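PDB 6BIF: purine nucleoside phosphorylase from Schistosoma mansoni, which catalyses the reversible phosphorolysis of purine nucleosides, probably inosine and guanosine, to the free base and ribose 1-phosphate. Local coordinates for residues Leu113-Leu118 with Ile235-Val240; Gly192-Asn197 with Gly220-Pro225. All blocks are in the same frame, centred on the assembly; numbering follows the deposited sequence.

Contact 1. Residues Leu113-Leu118 with Ile235-Val240; sequences LLITNL and IKVLAV. With DSJ (1-(4-amino-2-hydroxyphenyl)ethan-1-one), chain J; DMS (dimethyl sulfoxide), chain D.
Leu113 and Val237 face each other as the first of four parallel bridge pairs between two buried strands; Leu114 with Leu238, Ile115 with Ala239 and Thr116 with Val240 follow. Five backbone hydrogen bonds run along the seam, beginning with Leu113 N to Lys236 O at 2.8 Å and ending with Asn117 N to Val240 O at 3.2 Å. The strand directions differ by 16°.

Ile115 is worth following outward. Its CB lies 4.3 Å from Ala239 CB, the methyl beside it on the same face. CG1 sits opposite the carbonyl carbon (chi1 -56°), and with chi2 extended the chain carries CD1 back to within 4.2 Å of Val237 CG1. The other branch, CG2, packs against Thr223. Helix 224-232 covers the Leu113 end of this face, with Ala230 against Leu113, Ile235 and Val237. On the other face Leu114 and Leu238 cross obliquely, CD2 of the former reaching CB of the latter at 3.9 Å, and Phe277 of helix 259-283 packs on Leu114, Thr116 and Val240.

At Asn117 the side-chain amide is held at both ends, OD1 by Ser241 and ND2 by Thr223, which fixes its rotation, and the backbone ladder carries on to Leu242. One residue on, Leu118 N donates to the oxygen of a dimethyl sulfoxide probably from the crystallisation liquor (3.2 Å, 167° at the hydrogen), while Leu118 O lies near the methyl carbon C of the bound 4-amino-2-hydroxyacetophenone. Paired parallel strands with helices on both faces, here with the aminohydroxyacetophenone toward their C-terminal halves, are the central-sheet arrangement of the purine nucleoside phosphorylase fold.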
loop_
_atom_site.group_PDB
_atom_site.type_symbol
_atom_site.label_atom_id
_atom_site.label_comp_id
_atom_site.label_asym_id
_atom_site.label_seq_id
_atom_site.Cartn_x
_atom_site.Cartn_y
_atom_site.Cartn_z
ATOM N N LEU A 113 4.295 -27.523 -1.383
ATOM C CA LEU A 113 3.790 -26.741 -2.512
ATOM C C LEU A 113 4.970 -26.223 -3.332
ATOM O O LEU A 113 5.872 -25.572 -2.785
ATOM C CB LEU A 113 2.898 -25.592 -2.007
ATOM C CG LEU A 113 2.320 -24.551 -2.974
ATOM C CD1 LEU A 113 1.397 -25.198 -4.004
ATOM C CD2 LEU A 113 1.567 -23.446 -2.182
ATOM N N LEU A 114 4.956 -26.520 -4.639
ATOM C CA LEU A 114 5.975 -26.093 -5.596
ATOM C C LEU A 114 5.390 -25.004 -6.493
ATOM O O LEU A 114 4.298 -25.190 -7.036
ATOM C CB LEU A 114 6.433 -27.284 -6.448
ATOM C CG LEU A 114 6.837 -28.595 -5.733
ATOM C CD1 LEU A 114 7.227 -29.668 -6.744
ATOM C CD2 LEU A 114 7.976 -28.321 -4.753
ATOM N N ILE A 115 6.107 -23.867 -6.641
ATOM C CA ILE A 115 5.612 -22.687 -7.358
ATOM C C ILE A 115 6.631 -22.175 -8.376
ATOM O O ILE A 115 7.822 -22.086 -8.074
ATOM C CB ILE A 115 5.278 -21.575 -6.346
ATOM C CG1 ILE A 115 4.276 -22.078 -5.313
ATOM C CG2 ILE A 115 4.669 -20.364 -7.049
ATOM C CD1 ILE A 115 4.071 -21.113 -4.176
ATOM N N THR A 116 6.163 -21.817 -9.590
ATOM C CA THR A 116 6.998 -21.099 -10.559
ATOM C C THR A 116 6.313 -19.809 -11.000
ATOM O O THR A 116 5.080 -19.671 -10.917
ATOM C CB THR A 116 7.348 -21.966 -11.810
ATOM O OG1 THR A 116 6.148 -22.316 -12.533
ATOM C CG2 THR A 116 8.105 -23.240 -11.409
ATOM N N ASN A 117 7.141 -18.847 -11.442
ATOM C CA ASN A 117 6.676 -17.591 -12.030
ATOM C C ASN A 117 7.735 -17.069 -12.998
ATOM O O ASN A 117 8.868 -17.557 -13.016
ATOM C CB ASN A 117 6.394 -16.529 -10.943
ATOM C CG ASN A 117 7.633 -16.135 -10.136
ATOM O OD1 ASN A 117 8.597 -15.603 -10.677
ATOM N ND2 ASN A 117 7.580 -16.342 -8.828
ATOM N N LEU A 118 7.351 -16.070 -13.819
ATOM C CA LEU A 118 8.297 -15.209 -14.520
ATOM C C LEU A 118 8.431 -13.877 -13.783
ATOM O O LEU A 118 7.478 -13.393 -13.167
ATOM C CB LEU A 118 7.885 -14.969 -15.970
ATOM C CG LEU A 118 8.190 -16.210 -16.854
ATOM C CD1 LEU A 118 6.946 -16.946 -17.185
ATOM C CD2 LEU A 118 9.006 -15.862 -18.077
ATOM N N ILE A 235 2.373 -25.658 5.376
ATOM C CA ILE A 235 2.818 -26.292 4.129
ATOM C C ILE A 235 4.196 -25.749 3.751
ATOM O O ILE A 235 4.397 -24.525 3.713
ATOM C CB ILE A 235 1.783 -26.040 3.014
ATOM C CG1 ILE A 235 0.447 -26.728 3.369
ATOM C CG2 ILE A 235 2.290 -26.488 1.627
ATOM C CD1 ILE A 235 -0.701 -26.354 2.442
ATOM N N LYS A 236 5.143 -26.657 3.468
ATOM C CA LYS A 236 6.484 -26.300 2.998
ATOM C C LYS A 236 6.419 -25.796 1.556
ATOM O O LYS A 236 5.613 -26.281 0.762
ATOM C CB LYS A 236 7.421 -27.519 3.071
ATOM C CG LYS A 236 7.619 -28.093 4.469
ATOM C CD LYS A 236 8.432 -29.408 4.432
ATOM C CE LYS A 236 9.757 -29.265 3.689
ATOM N NZ LYS A 236 10.604 -30.510 3.714
ATOM N N VAL A 237 7.312 -24.853 1.202
ATOM C CA VAL A 237 7.305 -24.195 -0.118
ATOM C C VAL A 237 8.683 -24.223 -0.790
ATOM O O VAL A 237 9.706 -23.969 -0.141
ATOM C CB VAL A 237 6.820 -22.733 0.019
ATOM C CG1 VAL A 237 7.021 -21.950 -1.276
ATOM C CG2 VAL A 237 5.344 -22.687 0.415
ATOM N N LEU A 238 8.695 -24.521 -2.107
ATOM C CA LEU A 238 9.787 -24.187 -3.031
ATOM C C LEU A 238 9.201 -23.280 -4.107
ATOM O O LEU A 238 8.160 -23.614 -4.694
ATOM C CB LEU A 238 10.406 -25.441 -3.675
ATOM C CG LEU A 238 11.394 -25.220 -4.830
ATOM C CD1 LEU A 238 12.689 -24.652 -4.276
ATOM C CD2 LEU A 238 11.670 -26.503 -5.588
ATOM N N ALA A 239 9.840 -22.126 -4.335
ATOM C CA ALA A 239 9.424 -21.160 -5.349
ATOM C C ALA A 239 10.602 -20.781 -6.241
ATOM O O ALA A 239 11.690 -20.475 -5.736
ATOM C CB ALA A 239 8.830 -19.898 -4.686
ATOM N N VAL A 240 10.387 -20.767 -7.566
ATOM C CA VAL A 240 11.462 -20.525 -8.540
ATOM C C VAL A 240 10.981 -19.484 -9.558
ATOM O O VAL A 240 9.906 -19.642 -10.156
ATOM C CB VAL A 240 11.900 -21.826 -9.243
ATOM C CG1 VAL A 240 13.064 -21.573 -10.256
ATOM C CG2 VAL A 240 12.347 -22.903 -8.225
HETATM C C7 DSJ J . 6.940 -8.928 -13.981
HETATM C C4 DSJ J . 8.607 -9.638 -16.117
HETATM C C5 DSJ J . 8.828 -8.520 -15.420
HETATM C C6 DSJ J . 7.936 -8.158 -14.270
HETATM C C3 DSJ J . 7.449 -10.526 -15.746
HETATM C C2 DSJ J . 6.655 -10.193 -14.729
HETATM C C1 DSJ J . 5.458 -11.022 -14.311
HETATM O O DSJ J . 4.736 -10.667 -13.415
HETATM C C DSJ J . 5.151 -12.324 -15.048
HETATM O O1 DSJ J . 6.109 -8.602 -12.925
HETATM N N DSJ J . 9.900 -7.641 -15.722
HETATM S S DMS D . 3.105 -15.496 -13.480
HETATM O O DMS D . 4.216 -16.071 -14.262
HETATM C C1 DMS D . 1.591 -16.514 -13.527
HETATM C C2 DMS D . 3.527 -14.709 -11.916
#

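Contact 2. Residues Gly192-Asn197 with Gly220-Pro225; sequences GVYAFN and GMSTVP. With DSJ (1-(4-amino-2-hydroxyphenyl)ethan-1-one), chain J.
The ligand pocket borders this contact: Gly220 and Met221 line it, with Gly220 CA 3.4 Å from O1 of the bound aminohydroxyacetophenone and the extended Met221 side chain running alongside the same hydroxyl. Gly220 also pairs in parallel with Phe196 of strand 189-196, its N donating to Ala195 O while its O accepts from Asn197 N at 2.9 Å.

Tyr194 reaches under this turn. A chi1 of 180° swings the ring away from its own backbone N and out to the loop, where OH accepts a nearly straight bond from Ser222 N (3.1 Å, 166°). Water 1, in the plane of the ring, is hydrogen-bonded to the same OH at 2.7 Å. The hydroxyl also lies 3.0 Å from Gly220 C, so the ring end sits tightly against the glycine.

Phe196 meets the start of the helix. Pro225 CD lies over one ring face in a CH-pi contact, 4.2 Å from the centroid, and Gly220 O comes in at the ring edge. Val224 CG2 touches both Phe196 CB and Tyr194 CD2.

The loop thus passes from strand 218-220 into helix 224-232, flanked by Asn117 of strand 112-121 at Ser222 and by His137 and Asn139 of strand 131-139 at Val224.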
loop_
_atom_site.group_PDB
_atom_site.type_symbol
_atom_site.label_atom_id
_atom_site.label_comp_id
_atom_site.label_asym_id
_atom_site.label_seq_id
_atom_site.Cartn_x
_atom_site.Cartn_y
_atom_site.Cartn_z
ATOM N N GLY A 192 17.931 -15.753 -4.496
ATOM C CA GLY A 192 17.641 -14.330 -4.334
ATOM C C GLY A 192 16.334 -14.008 -3.629
ATOM O O GLY A 192 15.527 -14.885 -3.315
ATOM N N VAL A 193 16.172 -12.701 -3.356
ATOM C CA VAL A 193 15.014 -12.131 -2.649
ATOM C C VAL A 193 14.007 -11.595 -3.671
ATOM O O VAL A 193 14.367 -10.800 -4.553
ATOM C CB VAL A 193 15.473 -11.014 -1.692
ATOM C CG1 VAL A 193 14.271 -10.234 -1.101
ATOM C CG2 VAL A 193 16.389 -11.581 -0.565
ATOM N N TYR A 194 12.731 -11.996 -3.532
ATOM C CA TYR A 194 11.657 -11.628 -4.463
ATOM C C TYR A 194 10.865 -10.444 -3.895
ATOM O O TYR A 194 10.326 -10.530 -2.782
ATOM C CB TYR A 194 10.733 -12.829 -4.695
ATOM C CG TYR A 194 9.529 -12.667 -5.637
ATOM C CD1 TYR A 194 9.566 -13.172 -6.944
ATOM C CD2 TYR A 194 8.333 -12.068 -5.218
ATOM C CE1 TYR A 194 8.478 -13.080 -7.809
ATOM C CE2 TYR A 194 7.212 -11.971 -6.102
ATOM C CZ TYR A 194 7.293 -12.475 -7.377
ATOM O OH TYR A 194 6.198 -12.387 -8.229
ATOM N N ALA A 195 10.800 -9.339 -4.652
ATOM C CA ALA A 195 9.902 -8.217 -4.320
ATOM C C ALA A 195 8.542 -8.383 -4.993
ATOM O O ALA A 195 8.470 -8.574 -6.213
ATOM C CB ALA A 195 10.507 -6.887 -4.762
ATOM N N PHE A 196 7.463 -8.227 -4.204
ATOM C CA PHE A 196 6.076 -8.299 -4.703
ATOM C C PHE A 196 5.596 -6.880 -5.065
ATOM O O PHE A 196 5.387 -6.043 -4.178
ATOM C CB PHE A 196 5.190 -8.955 -3.642
ATOM C CG PHE A 196 3.687 -9.110 -4.006
ATOM C CD1 PHE A 196 3.228 -9.128 -5.322
ATOM C CD2 PHE A 196 2.738 -9.235 -2.981
ATOM C CE1 PHE A 196 1.884 -9.267 -5.607
ATOM C CE2 PHE A 196 1.375 -9.392 -3.263
ATOM C CZ PHE A 196 0.945 -9.410 -4.584
ATOM N N ASN A 197 5.449 -6.618 -6.379
ATOM C CA ASN A 197 4.782 -5.448 -6.954
ATOM C C ASN A 197 3.334 -5.829 -7.265
ATOM O O ASN A 197 3.090 -6.724 -8.074
ATOM C CB ASN A 197 5.502 -5.027 -8.243
ATOM C CG ASN A 197 4.701 -4.054 -9.111
ATOM O OD1 ASN A 197 3.894 -3.230 -8.636
ATOM N ND2 ASN A 197 4.928 -4.154 -10.421
ATOM N N GLY A 220 8.190 -9.282 -9.147
ATOM C CA GLY A 220 7.061 -9.834 -9.884
ATOM C C GLY A 220 5.739 -9.551 -9.194
ATOM O O GLY A 220 5.698 -8.895 -8.145
ATOM N N MET A 221 4.650 -10.089 -9.784
ATOM C CA MET A 221 3.279 -9.724 -9.400
ATOM C C MET A 221 2.479 -10.906 -8.831
ATOM O O MET A 221 1.237 -10.865 -8.833
ATOM C CB MET A 221 2.528 -9.139 -10.597
ATOM C CG MET A 221 3.150 -7.907 -11.251
ATOM S SD MET A 221 2.282 -7.510 -12.788
ATOM C CE MET A 221 3.411 -6.309 -13.508
ATOM N N SER A 222 3.150 -11.957 -8.356
ATOM C CA SER A 222 2.470 -13.147 -7.834
ATOM C C SER A 222 3.249 -13.727 -6.651
ATOM O O SER A 222 4.125 -13.085 -6.072
ATOM C CB SER A 222 2.322 -14.203 -8.941
ATOM O OG SER A 222 3.576 -14.811 -9.246
ATOM N N THR A 223 2.872 -14.951 -6.277
ATOM C CA THR A 223 3.655 -15.882 -5.463
ATOM C C THR A 223 3.621 -15.563 -3.956
ATOM O O THR A 223 3.268 -16.450 -3.161
ATOM C CB THR A 223 5.085 -15.951 -6.025
ATOM O OG1 THR A 223 5.039 -16.430 -7.396
ATOM C CG2 THR A 223 5.946 -16.926 -5.201
ATOM N N VAL A 224 3.943 -14.321 -3.544
ATOM C CA VAL A 224 3.969 -13.987 -2.103
ATOM C C VAL A 224 2.617 -14.251 -1.433
ATOM O O VAL A 224 2.608 -14.827 -0.332
ATOM C CB VAL A 224 4.489 -12.556 -1.899
ATOM C CG1 VAL A 224 4.273 -12.033 -0.477
ATOM C CG2 VAL A 224 5.990 -12.492 -2.244
ATOM N N PRO A 225 1.460 -13.910 -2.037
ATOM C CA PRO A 225 0.169 -14.251 -1.381
ATOM C C PRO A 225 0.012 -15.745 -1.123
ATOM O O PRO A 225 -0.308 -16.138 0.008
ATOM C CB PRO A 225 -0.877 -13.725 -2.380
ATOM C CG PRO A 225 -0.159 -12.585 -3.111
ATOM C CD PRO A 225 1.244 -13.138 -3.287
HETATM C C7 DSJ J . 6.940 -8.928 -13.981
HETATM C C4 DSJ J . 8.607 -9.638 -16.117
HETATM C C5 DSJ J . 8.828 -8.520 -15.420
HETATM C C6 DSJ J . 7.936 -8.158 -14.270
HETATM C C3 DSJ J . 7.449 -10.526 -15.746
HETATM C C2 DSJ J . 6.655 -10.193 -14.729
HETATM C C1 DSJ J . 5.458 -11.022 -14.311
HETATM O O DSJ J . 4.736 -10.667 -13.415
HETATM C C DSJ J . 5.151 -12.324 -15.048
HETATM O O1 DSJ J . 6.109 -8.602 -12.925
HETATM N N DSJ J . 9.900 -7.641 -15.722
HETATM O O HOH W 1 5.993 -13.027 -10.892
#

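Overall arrangement
Contact 2 is nested within the chain loop that contact 1 closes: the order is 113-118, 192-197, 220-225, then 235-240. Their centres are 11 Å apart, and both reach the same mixed sheet, with strand 131-139 pairing with both 189-196 (parallel) and 236-246 (antiparallel). Helix 224-232, which starts in contact 2, leads directly into strand 236-246 of contact 1. The two also touch at Asn117, which packs on Tyr194. Both border the bound aminohydroxyacetophenone, so its pocket is built from chain regions distant in sequence but brought together at the sheet and the loop leaving it.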